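Long-range contacts in transglutaminase-like enzymes, putative cysteine protease (Cytophaga hutchinsonii, PDB 3ISR), which is a putative cysteine protease of the transglutaminase-like superfamily and probably cleaves peptide bonds with an active-site cysteine thiol: residues B[152-158]-B[173-177]; B[181-185]-B[214-218]; B[131-136]-B[191-195]; B[121-127]-B[166-171]. One frame throughout, in Å; residues are numbered along the deposited sequence.

Contact 1. Residues B[152-158]-B[173-177]; sequences WIYNNVE and TITER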
# COMPACT_ATOMS: atom_id res chain seq x y z
N TRP B 152 -2.69 16.91 -17.27
CA TRP B 152 -3.54 16.25 -16.28
C TRP B 152 -2.91 16.36 -14.87
O TRP B 152 -3.59 16.71 -13.92
CB TRP B 152 -3.82 14.78 -16.63
CG TRP B 152 -4.81 14.16 -15.69
CD1 TRP B 152 -6.16 14.11 -15.83
CD2 TRP B 152 -4.51 13.54 -14.42
NE1 TRP B 152 -6.73 13.49 -14.74
CE2 TRP B 152 -5.74 13.14 -13.86
CE3 TRP B 152 -3.32 13.29 -13.72
CZ2 TRP B 152 -5.82 12.48 -12.62
CZ3 TRP B 152 -3.40 12.65 -12.48
CH2 TRP B 152 -4.64 12.26 -11.94
N ILE B 153 -1.61 16.09 -14.75
CA ILE B 153 -0.94 16.16 -13.46
C ILE B 153 -1.01 17.58 -12.89
O ILE B 153 -1.33 17.78 -11.72
CB ILE B 153 0.53 15.67 -13.55
CG1 ILE B 153 0.55 14.18 -13.92
CG2 ILE B 153 1.27 15.92 -12.23
CD1 ILE B 153 1.93 13.65 -14.33
N TYR B 154 -0.72 18.57 -13.73
CA TYR B 154 -0.76 19.95 -13.26
C TYR B 154 -2.15 20.31 -12.71
O TYR B 154 -2.27 20.98 -11.66
CB TYR B 154 -0.36 20.95 -14.37
CG TYR B 154 -0.52 22.36 -13.87
CD1 TYR B 154 0.40 22.92 -12.98
CD2 TYR B 154 -1.62 23.12 -14.24
CE1 TYR B 154 0.23 24.19 -12.47
CE2 TYR B 154 -1.80 24.42 -13.75
CZ TYR B 154 -0.86 24.94 -12.87
OH TYR B 154 -1.02 26.21 -12.38
N ASN B 155 -3.17 19.86 -13.43
CA ASN B 155 -4.55 20.19 -13.10
C ASN B 155 -5.17 19.35 -11.98
O ASN B 155 -6.19 19.73 -11.42
CB ASN B 155 -5.42 20.12 -14.37
CG ASN B 155 -5.11 21.24 -15.35
OD1 ASN B 155 -4.98 21.01 -16.55
ND2 ASN B 155 -5.00 22.46 -14.84
N ASN B 156 -4.56 18.22 -11.64
CA ASN B 156 -5.21 17.29 -10.73
C ASN B 156 -4.39 16.89 -9.51
O ASN B 156 -4.86 16.12 -8.68
CB ASN B 156 -5.67 16.05 -11.49
CG ASN B 156 -6.71 16.37 -12.52
OD1 ASN B 156 -6.39 16.51 -13.71
ND2 ASN B 156 -7.93 16.57 -12.08
N VAL B 157 -3.18 17.45 -9.40
CA VAL B 157 -2.28 17.20 -8.28
C VAL B 157 -1.86 18.57 -7.75
O VAL B 157 -1.36 19.42 -8.51
CB VAL B 157 -1.01 16.39 -8.70
CG1 VAL B 157 -0.07 16.18 -7.51
CG2 VAL B 157 -1.39 15.02 -9.32
N GLU B 158 -2.06 18.79 -6.46
CA GLU B 158 -1.72 20.07 -5.83
C GLU B 158 -0.25 20.14 -5.51
O GLU B 158 0.31 19.18 -5.01
CB GLU B 158 -2.50 20.24 -4.54
CG GLU B 158 -3.98 20.04 -4.73
CD GLU B 158 -4.80 20.70 -3.66
OE1 GLU B 158 -4.23 21.25 -2.69
OE2 GLU B 158 -6.04 20.66 -3.79
N THR B 173 1.16 9.13 -5.23
CA THR B 173 0.73 10.46 -5.66
C THR B 173 -0.56 10.39 -6.47
O THR B 173 -1.37 11.31 -6.42
CB THR B 173 1.87 11.17 -6.47
OG1 THR B 173 3.03 11.22 -5.64
CG2 THR B 173 1.47 12.61 -6.84
N ILE B 174 -0.77 9.28 -7.18
CA ILE B 174 -1.95 9.15 -8.02
C ILE B 174 -3.25 9.21 -7.18
O ILE B 174 -4.30 9.61 -7.69
CB ILE B 174 -1.85 7.92 -9.00
CG1 ILE B 174 -2.84 8.02 -10.18
CG2 ILE B 174 -2.08 6.61 -8.28
CD1 ILE B 174 -2.72 9.27 -11.04
N THR B 175 -3.19 8.82 -5.90
CA THR B 175 -4.34 8.92 -5.00
C THR B 175 -4.20 10.06 -4.02
O THR B 175 -5.21 10.66 -3.64
CB THR B 175 -4.58 7.62 -4.18
OG1 THR B 175 -3.38 7.26 -3.49
CG2 THR B 175 -4.99 6.48 -5.10
N GLU B 176 -2.97 10.38 -3.61
CA GLU B 176 -2.73 11.44 -2.61
C GLU B 176 -3.03 12.81 -3.22
O GLU B 176 -3.56 13.69 -2.53
CB GLU B 176 -1.28 11.40 -2.07
CG GLU B 176 -1.09 10.40 -0.94
CD GLU B 176 0.38 10.08 -0.58
OE1 GLU B 176 1.33 10.87 -0.89
OE2 GLU B 176 0.57 9.00 0.02
N ARG B 177 -2.66 12.98 -4.49
CA ARG B 177 -2.92 14.22 -5.26
C ARG B 177 -2.25 15.46 -4.67
O ARG B 177 -2.77 16.58 -4.82
CB ARG B 177 -4.42 14.47 -5.42
CG ARG B 177 -5.20 13.32 -6.08
CD ARG B 177 -4.65 12.97 -7.47
NE ARG B 177 -5.58 12.10 -8.21
CZ ARG B 177 -6.68 12.54 -8.81
NH1 ARG B 177 -6.99 13.83 -8.79
NH2 ARG B 177 -7.49 11.69 -9.44
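Two torsions bring Trp152 and Arg177 together: the indole swings out on a CG placed opposite the backbone N (chi1 -174°), and the arginine chain bends at its second torsion (chi2 -57°), carrying the guanidinium across to the neighbouring helix end. There the six-membered part of the indole is presented edge-on. Its CH2 atom stands 3.7 Å above the guanidinium plane, over the centre of the group, and the two planes are 72° apart, so this is an edge-to-face arrangement rather than a stack. The same CH2 also lies 3.7 Å from CD1 of Ile174. The guanidinium is held from two sides: NE gives a 2.8 Å bond to Ile174 O in its own helix, lying in the guanidinium plane, and NH1 reaches Asn156 O at 3.1 Å, with the oxygen tilted out of that plane. The backbone of Arg177 takes part as well: its O accepts Glu158 N at 2.8 Å. NH2 continues outward to a salt bridge with Glu135 of the second subunit. A leucine here would take away the guanidinium, and would probably leave Asn156 O and Ile174 O without these donors and that Glu135 without its mate. Deeper in, Val157 CG1 meets Thr173 CG2 at 3.9 Å, next to Phe184. Val157 and Arg177, the latter with positive phi, are each the first residue to depart from helical geometry. The arrangement joins the C-terminal ends of helices 142-156 and 170-176 in the transglutaminase-like domain, where the chain passes into the short strands 158-159 and 178-179.

Contact 2. Residues B[181-185]-B[214-218]; sequences CRDFA and FHACF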
# COMPACT_ATOMS: atom_id res chain seq x y z
N CYS B 181 8.12 18.79 -6.71
CA CYS B 181 8.57 18.45 -8.06
C CYS B 181 8.97 16.97 -8.23
O CYS B 181 8.65 16.37 -9.24
CB CYS B 181 9.67 19.39 -8.56
SG CYS B 181 11.18 19.39 -7.59
N ARG B 182 9.67 16.39 -7.25
CA ARG B 182 10.07 14.98 -7.35
C ARG B 182 8.88 14.05 -7.62
O ARG B 182 8.95 13.11 -8.44
CB ARG B 182 10.77 14.58 -6.05
CG ARG B 182 11.20 13.11 -5.89
CD ARG B 182 11.79 13.01 -4.47
NE ARG B 182 12.46 11.75 -4.14
CZ ARG B 182 11.85 10.62 -3.78
NH1 ARG B 182 10.51 10.52 -3.76
NH2 ARG B 182 12.59 9.56 -3.46
N ASP B 183 7.77 14.35 -6.96
CA ASP B 183 6.56 13.56 -7.08
C ASP B 183 5.87 13.77 -8.42
O ASP B 183 5.33 12.82 -8.99
CB ASP B 183 5.61 13.91 -5.93
CG ASP B 183 6.28 13.81 -4.56
OD1 ASP B 183 6.79 12.72 -4.21
OD2 ASP B 183 6.36 14.83 -3.85
N PHE B 184 5.82 15.01 -8.90
CA PHE B 184 5.24 15.30 -10.21
C PHE B 184 6.04 14.62 -11.32
O PHE B 184 5.48 14.10 -12.29
CB PHE B 184 5.24 16.82 -10.47
CG PHE B 184 4.12 17.59 -9.80
CD1 PHE B 184 4.00 17.61 -8.40
CD2 PHE B 184 3.26 18.36 -10.55
CE1 PHE B 184 3.00 18.36 -7.78
CE2 PHE B 184 2.24 19.13 -9.92
CZ PHE B 184 2.11 19.13 -8.55
N ALA B 185 7.37 14.61 -11.18
CA ALA B 185 8.23 13.95 -12.17
C ALA B 185 7.99 12.45 -12.15
O ALA B 185 7.83 11.81 -13.21
CB ALA B 185 9.69 14.24 -11.86
N PHE B 214 16.68 22.97 -5.92
CA PHE B 214 16.96 21.98 -6.97
C PHE B 214 15.62 21.65 -7.59
O PHE B 214 14.59 21.78 -6.94
CB PHE B 214 17.58 20.71 -6.40
CG PHE B 214 19.00 20.89 -5.93
CD1 PHE B 214 20.02 21.10 -6.84
CD2 PHE B 214 19.31 20.83 -4.58
CE1 PHE B 214 21.35 21.26 -6.40
CE2 PHE B 214 20.64 20.98 -4.13
CZ PHE B 214 21.66 21.19 -5.06
N HIS B 215 15.62 21.26 -8.86
CA HIS B 215 14.36 21.02 -9.53
C HIS B 215 14.38 19.64 -10.13
O HIS B 215 15.44 19.13 -10.47
CB HIS B 215 14.12 22.07 -10.61
CG HIS B 215 12.70 22.12 -11.08
ND1 HIS B 215 11.64 22.32 -10.23
CD2 HIS B 215 12.17 21.97 -12.31
CE1 HIS B 215 10.52 22.31 -10.91
NE2 HIS B 215 10.81 22.09 -12.18
N ALA B 216 13.21 19.03 -10.23
CA ALA B 216 13.08 17.72 -10.87
C ALA B 216 11.94 17.73 -11.87
O ALA B 216 10.87 18.26 -11.58
CB ALA B 216 12.86 16.61 -9.80
N CYS B 217 12.16 17.14 -13.05
CA CYS B 217 11.09 16.92 -14.00
C CYS B 217 11.39 15.64 -14.78
O CYS B 217 12.06 14.74 -14.28
CB CYS B 217 10.85 18.13 -14.88
SG CYS B 217 12.32 18.75 -15.66
N PHE B 218 10.84 15.53 -15.98
CA PHE B 218 11.05 14.28 -16.71
C PHE B 218 11.20 14.50 -18.21
O PHE B 218 10.87 15.58 -18.72
CB PHE B 218 9.95 13.26 -16.38
CG PHE B 218 8.60 13.54 -17.03
CD1 PHE B 218 8.23 12.88 -18.20
CD2 PHE B 218 7.69 14.40 -16.43
CE1 PHE B 218 6.97 13.13 -18.78
CE2 PHE B 218 6.47 14.65 -16.99
CZ PHE B 218 6.09 14.02 -18.15
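Cys181, the first residue of helix 181-194, faces strand 215-222. Its CB touches Ala216 O at 3.4 Å and His215 CE1 at 3.8 Å. One bond further, SG sits between the backbone N and the carbonyl carbon (chi1 61°), which turns it back toward the start of the strand, 3.3 Å from Ala216 N and 3.9 Å from Ala216 CB. The imidazole of His215 starts from a CB that points away from the helix, yet the ring comes back beside the cysteine: ND1 is 4.0 Å from SG, and the sulfur views the ring obliquely, 45° off its normal. One helical turn on, Ala185 CB rests against Cys217 O at 3.4 Å, and Phe218 lies by Ala185 O. Small residues allow this close fit: the short helix and strand segments run almost parallel, 7° apart, with axes 6.5 Å apart. Tyr201, from the adjoining strand 199-206, packs on both Ala185 and Ala216. No hydrogen bond joins the two segments, so across this interface packing, not hydrogen bonding, brings the sulfur beside the ring, while Asp230, bonded to NE2, holds the far end of the imidazole. A thiol at a helix start, an imidazole on a strand and a carboxylate behind it are consistent with the Cys-His-Asp catalytic triad of transglutaminase-like cysteine proteases.

Contact 3. Residues B[131-136]-B[191-195]; sequences LAYKEF and LCRAL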
# COMPACT_ATOMS: atom_id res chain seq x y z
N LEU B 131 -5.35 2.22 -15.60
CA LEU B 131 -5.64 3.62 -15.29
C LEU B 131 -5.14 4.53 -16.40
O LEU B 131 -5.88 5.40 -16.85
CB LEU B 131 -5.01 4.02 -13.94
CG LEU B 131 -5.17 5.48 -13.45
CD1 LEU B 131 -5.20 5.53 -11.92
CD2 LEU B 131 -4.06 6.41 -14.00
N ALA B 132 -3.89 4.36 -16.82
CA ALA B 132 -3.31 5.23 -17.85
C ALA B 132 -4.02 5.08 -19.19
O ALA B 132 -4.24 6.07 -19.89
CB ALA B 132 -1.81 4.96 -18.03
N TYR B 133 -4.38 3.85 -19.54
CA TYR B 133 -5.11 3.62 -20.77
C TYR B 133 -6.48 4.28 -20.70
O TYR B 133 -6.92 4.90 -21.65
CB TYR B 133 -5.26 2.12 -21.09
CG TYR B 133 -5.88 1.90 -22.46
CD1 TYR B 133 -5.14 2.11 -23.63
CD2 TYR B 133 -7.22 1.50 -22.60
CE1 TYR B 133 -5.71 1.92 -24.90
CE2 TYR B 133 -7.80 1.31 -23.86
CZ TYR B 133 -7.04 1.52 -25.00
OH TYR B 133 -7.59 1.33 -26.25
N LYS B 134 -7.15 4.13 -19.55
CA LYS B 134 -8.48 4.70 -19.33
C LYS B 134 -8.45 6.21 -19.50
O LYS B 134 -9.30 6.80 -20.15
CB LYS B 134 -8.93 4.41 -17.91
CG LYS B 134 -10.26 3.75 -17.81
CD LYS B 134 -10.06 2.28 -17.52
CE LYS B 134 -11.07 1.45 -18.27
NZ LYS B 134 -10.72 0.01 -18.10
N GLU B 135 -7.45 6.83 -18.88
CA GLU B 135 -7.37 8.27 -18.81
C GLU B 135 -6.83 8.87 -20.11
O GLU B 135 -7.31 9.91 -20.53
CB GLU B 135 -6.51 8.69 -17.60
CG GLU B 135 -6.71 10.12 -17.14
CD GLU B 135 -8.18 10.48 -16.89
OE1 GLU B 135 -8.65 11.46 -17.50
OE2 GLU B 135 -8.85 9.77 -16.10
N PHE B 136 -5.85 8.22 -20.74
CA PHE B 136 -5.12 8.82 -21.87
C PHE B 136 -5.11 8.00 -23.16
O PHE B 136 -4.62 8.47 -24.19
CB PHE B 136 -3.66 9.14 -21.48
CG PHE B 136 -3.52 9.88 -20.19
CD1 PHE B 136 -3.79 11.24 -20.11
CD2 PHE B 136 -3.13 9.20 -19.04
CE1 PHE B 136 -3.67 11.92 -18.91
CE2 PHE B 136 -3.00 9.86 -17.83
CZ PHE B 136 -3.28 11.23 -17.76
N LEU B 191 3.25 7.26 -15.69
CA LEU B 191 2.15 7.25 -16.65
C LEU B 191 2.63 7.09 -18.08
O LEU B 191 2.00 6.38 -18.86
CB LEU B 191 1.27 8.50 -16.47
CG LEU B 191 0.48 8.57 -15.14
CD1 LEU B 191 -0.06 9.99 -14.92
CD2 LEU B 191 -0.67 7.53 -15.08
N CYS B 192 3.76 7.70 -18.43
CA CYS B 192 4.36 7.47 -19.76
C CYS B 192 4.73 6.01 -19.97
O CYS B 192 4.36 5.41 -20.98
CB CYS B 192 5.63 8.27 -19.94
SG CYS B 192 5.37 10.00 -20.26
N ARG B 193 5.48 5.44 -19.03
CA ARG B 193 5.88 4.05 -19.18
C ARG B 193 4.67 3.12 -19.24
O ARG B 193 4.70 2.09 -19.92
CB ARG B 193 6.79 3.61 -18.03
CG ARG B 193 8.13 4.32 -18.04
CD ARG B 193 9.06 3.70 -16.98
NE ARG B 193 10.28 4.51 -16.88
CZ ARG B 193 10.95 4.70 -15.76
NH1 ARG B 193 10.55 4.08 -14.63
NH2 ARG B 193 12.02 5.50 -15.76
N ALA B 194 3.62 3.47 -18.51
CA ALA B 194 2.41 2.64 -18.48
C ALA B 194 1.80 2.55 -19.87
O ALA B 194 1.11 1.57 -20.21
CB ALA B 194 1.41 3.23 -17.48
N LEU B 195 2.05 3.57 -20.69
CA LEU B 195 1.59 3.64 -22.08
C LEU B 195 2.65 3.25 -23.11
O LEU B 195 2.52 3.56 -24.30
CB LEU B 195 1.06 5.06 -22.40
CG LEU B 195 -0.15 5.52 -21.57
CD1 LEU B 195 -0.30 7.05 -21.62
CD2 LEU B 195 -1.43 4.81 -21.99
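Ala132 O accepts the backbone N of Phe136 at 2.8 Å, a regular helical bond, while from across the contact CD2 of Leu195 rests on the same oxygen at 3.7 Å. This is helix-to-helix packing in the helical part of the transglutaminase-like domain, between helix 129-136 and the C-terminal end of helix 181-194. Ala132 lies at its middle. Its methyl group points at the other helix and meets Ala194 CB at 3.7 Å, methyl to methyl, and Leu195 CG at 3.9 Å. With so small a residue at this point the backbones come close, the alpha carbons of Ala132 and Leu191 being 5.9 Å apart. Leu191 works with both branches: CD2 touches Leu131 CD2 at 3.7 Å, and CD1 turns toward the phenylalanine ring. Phe136 points at the partner helix from the last turn of its own, and Leu195 CD1 approaches its CB. Ile149 of helix 142-156 packs on both Phe136 and Leu195, joining a third helix to the cluster. On the outer side, Lys134 makes a salt bridge to Glu158 of the second subunit. The Phe136 and Leu191 side chains cross at about a right angle, with CE2 of the ring 4.1 Å from Leu191 CD1.

Contact 4. Residues B[121-127]-B[166-171]; sequences RYCQSDK and SQTSAF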
# COMPACT_ATOMS: atom_id res chain seq x y z
N ARG B 121 11.72 1.91 -8.76
CA ARG B 121 11.26 2.05 -7.36
C ARG B 121 10.08 3.02 -7.16
O ARG B 121 9.07 2.67 -6.53
CB ARG B 121 12.43 2.46 -6.45
CG ARG B 121 12.01 2.86 -5.00
CD ARG B 121 11.31 1.73 -4.18
NE ARG B 121 10.94 2.32 -2.89
CZ ARG B 121 9.79 2.94 -2.63
NH1 ARG B 121 8.83 3.02 -3.55
NH2 ARG B 121 9.60 3.49 -1.43
N TYR B 122 10.21 4.24 -7.68
CA TYR B 122 9.20 5.27 -7.46
C TYR B 122 8.22 5.43 -8.62
O TYR B 122 7.40 6.34 -8.60
CB TYR B 122 9.90 6.61 -7.19
CG TYR B 122 10.83 6.50 -6.01
CD1 TYR B 122 10.32 6.38 -4.71
CD2 TYR B 122 12.21 6.46 -6.19
CE1 TYR B 122 11.19 6.24 -3.61
CE2 TYR B 122 13.09 6.34 -5.11
CZ TYR B 122 12.56 6.22 -3.83
OH TYR B 122 13.43 6.11 -2.78
N CYS B 123 8.31 4.56 -9.63
CA CYS B 123 7.48 4.70 -10.83
C CYS B 123 6.92 3.32 -11.19
O CYS B 123 7.45 2.62 -12.07
CB CYS B 123 8.29 5.27 -12.01
SG CYS B 123 9.12 6.83 -11.68
N GLN B 124 5.85 2.93 -10.48
CA GLN B 124 5.26 1.58 -10.61
C GLN B 124 4.29 1.54 -11.78
O GLN B 124 3.06 1.42 -11.62
CB GLN B 124 4.57 1.16 -9.30
CG GLN B 124 5.46 1.28 -8.04
CD GLN B 124 5.22 2.57 -7.27
OE1 GLN B 124 5.02 3.65 -7.87
NE2 GLN B 124 5.25 2.49 -5.94
N SER B 125 4.87 1.65 -12.97
CA SER B 125 4.10 1.79 -14.19
C SER B 125 3.30 0.54 -14.45
O SER B 125 2.21 0.59 -15.03
CB SER B 125 5.04 2.08 -15.38
OG SER B 125 6.21 1.27 -15.33
N ASP B 126 3.81 -0.59 -13.97
CA ASP B 126 3.09 -1.85 -14.13
C ASP B 126 1.79 -1.91 -13.31
O ASP B 126 0.94 -2.72 -13.60
CB ASP B 126 4.02 -3.04 -13.80
CG ASP B 126 4.55 -3.00 -12.37
OD1 ASP B 126 4.99 -1.94 -11.91
OD2 ASP B 126 4.52 -4.06 -11.71
N LYS B 127 1.65 -1.08 -12.27
CA LYS B 127 0.40 -1.05 -11.49
C LYS B 127 -0.59 -0.02 -12.02
O LYS B 127 -1.71 0.12 -11.49
CB LYS B 127 0.68 -0.76 -10.02
CG LYS B 127 1.46 -1.89 -9.33
CD LYS B 127 1.69 -1.58 -7.85
CE LYS B 127 0.90 -2.49 -6.93
NZ LYS B 127 1.41 -2.39 -5.53
N SER B 166 10.82 10.93 1.09
CA SER B 166 11.63 10.21 0.11
C SER B 166 11.03 8.85 -0.26
O SER B 166 11.38 8.28 -1.30
CB SER B 166 13.07 10.07 0.60
OG SER B 166 13.12 9.17 1.69
N GLN B 167 10.13 8.33 0.56
CA GLN B 167 9.49 7.04 0.29
C GLN B 167 8.34 7.13 -0.71
O GLN B 167 7.94 6.11 -1.30
CB GLN B 167 9.02 6.36 1.59
CG GLN B 167 10.16 5.97 2.52
CD GLN B 167 9.69 5.16 3.73
OE1 GLN B 167 8.50 4.86 3.88
NE2 GLN B 167 10.63 4.78 4.59
N THR B 168 7.79 8.33 -0.88
CA THR B 168 6.64 8.56 -1.75
C THR B 168 6.93 8.23 -3.21
O THR B 168 8.00 8.58 -3.75
CB THR B 168 6.19 10.04 -1.66
OG1 THR B 168 6.06 10.43 -0.28
CG2 THR B 168 4.87 10.28 -2.37
N SER B 169 5.97 7.58 -3.87
CA SER B 169 6.14 7.13 -5.25
C SER B 169 4.97 7.59 -6.09
O SER B 169 3.96 8.08 -5.57
CB SER B 169 6.18 5.59 -5.27
OG SER B 169 4.93 5.04 -4.84
N ALA B 170 5.07 7.37 -7.40
CA ALA B 170 3.98 7.65 -8.31
C ALA B 170 2.68 6.97 -7.86
O ALA B 170 1.61 7.57 -7.99
CB ALA B 170 4.32 7.21 -9.73
N PHE B 171 2.78 5.73 -7.39
CA PHE B 171 1.58 4.99 -6.98
C PHE B 171 0.87 5.68 -5.82
O PHE B 171 -0.36 5.62 -5.72
CB PHE B 171 1.91 3.53 -6.64
CG PHE B 171 0.70 2.64 -6.51
CD1 PHE B 171 -0.03 2.25 -7.64
CD2 PHE B 171 0.29 2.21 -5.26
CE1 PHE B 171 -1.17 1.44 -7.51
CE2 PHE B 171 -0.84 1.38 -5.13
CZ PHE B 171 -1.56 1.00 -6.26
O HOH W 1 6.27 4.03 -2.33
O HOH W 2 13.26 6.49 0.39
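The chain at Tyr122 to Gln124 runs in step with Ser169 to Phe171 but draws away from it, and Ala170 N gives Tyr122 O a nearly straight bond (2.8 Å, 174°). This is the N-cap of helix 170-176: Ser169 holds the cap position, and its backbone N is bonded to Asp172 OD2, one half of a capping box. Gln124, the centre of an inverse gamma turn, reads this end with both amide atoms. Its chain bends at the second torsion (chi2 97°), which sets NE2 2.8 Å from Ser169 OG, in the amide plane, and OE1 3.1 Å from Phe171 N, here from above the carbonyl plane. A leucine here would lack both amide atoms, and would probably leave Phe171 N without this acceptor and the Ser169 hydroxyl without its NE2 donor, held less firmly. Further back, Arg121 NH2 bonds to Gln167 O on a lone pair at 3.1 Å, and a water links Arg121 NH1 with Ser169 OG. The same guanidinium forms a salt bridge with Asp126 of the third subunit. Tyr122 wedges in next to it, its ring edge toward Gln167 O and its CE1 over the guanidinium; Arg182 makes a cation-pi contact with the ring. At the other end Lys127 lies across one face of the Phe171 ring, CD making a CH-pi contact and NZ standing 4.7 Å from the ring centroid.

Overall arrangement
Contact 2 is the buried core of the set, about 5 Å from the centre of the chain; the others lie farther out, partly buried, and touch the second subunit, contact 4 also the third. Helix 181-194 serves contact 2 with its first turn and contact 3 with its last, and helix 170-176 serves contact 4 with its start and contact 1 with its end. The chemistry follows: polar bonds cluster at the ends of helices in contacts 1 and 4, whereas contacts 2 and 3 have no hydrogen bond between their segments and rely on packing. Phe184 connects contacts 1 and 2, and Arg182 connects contact 2 with contact 4 through Thr168 O.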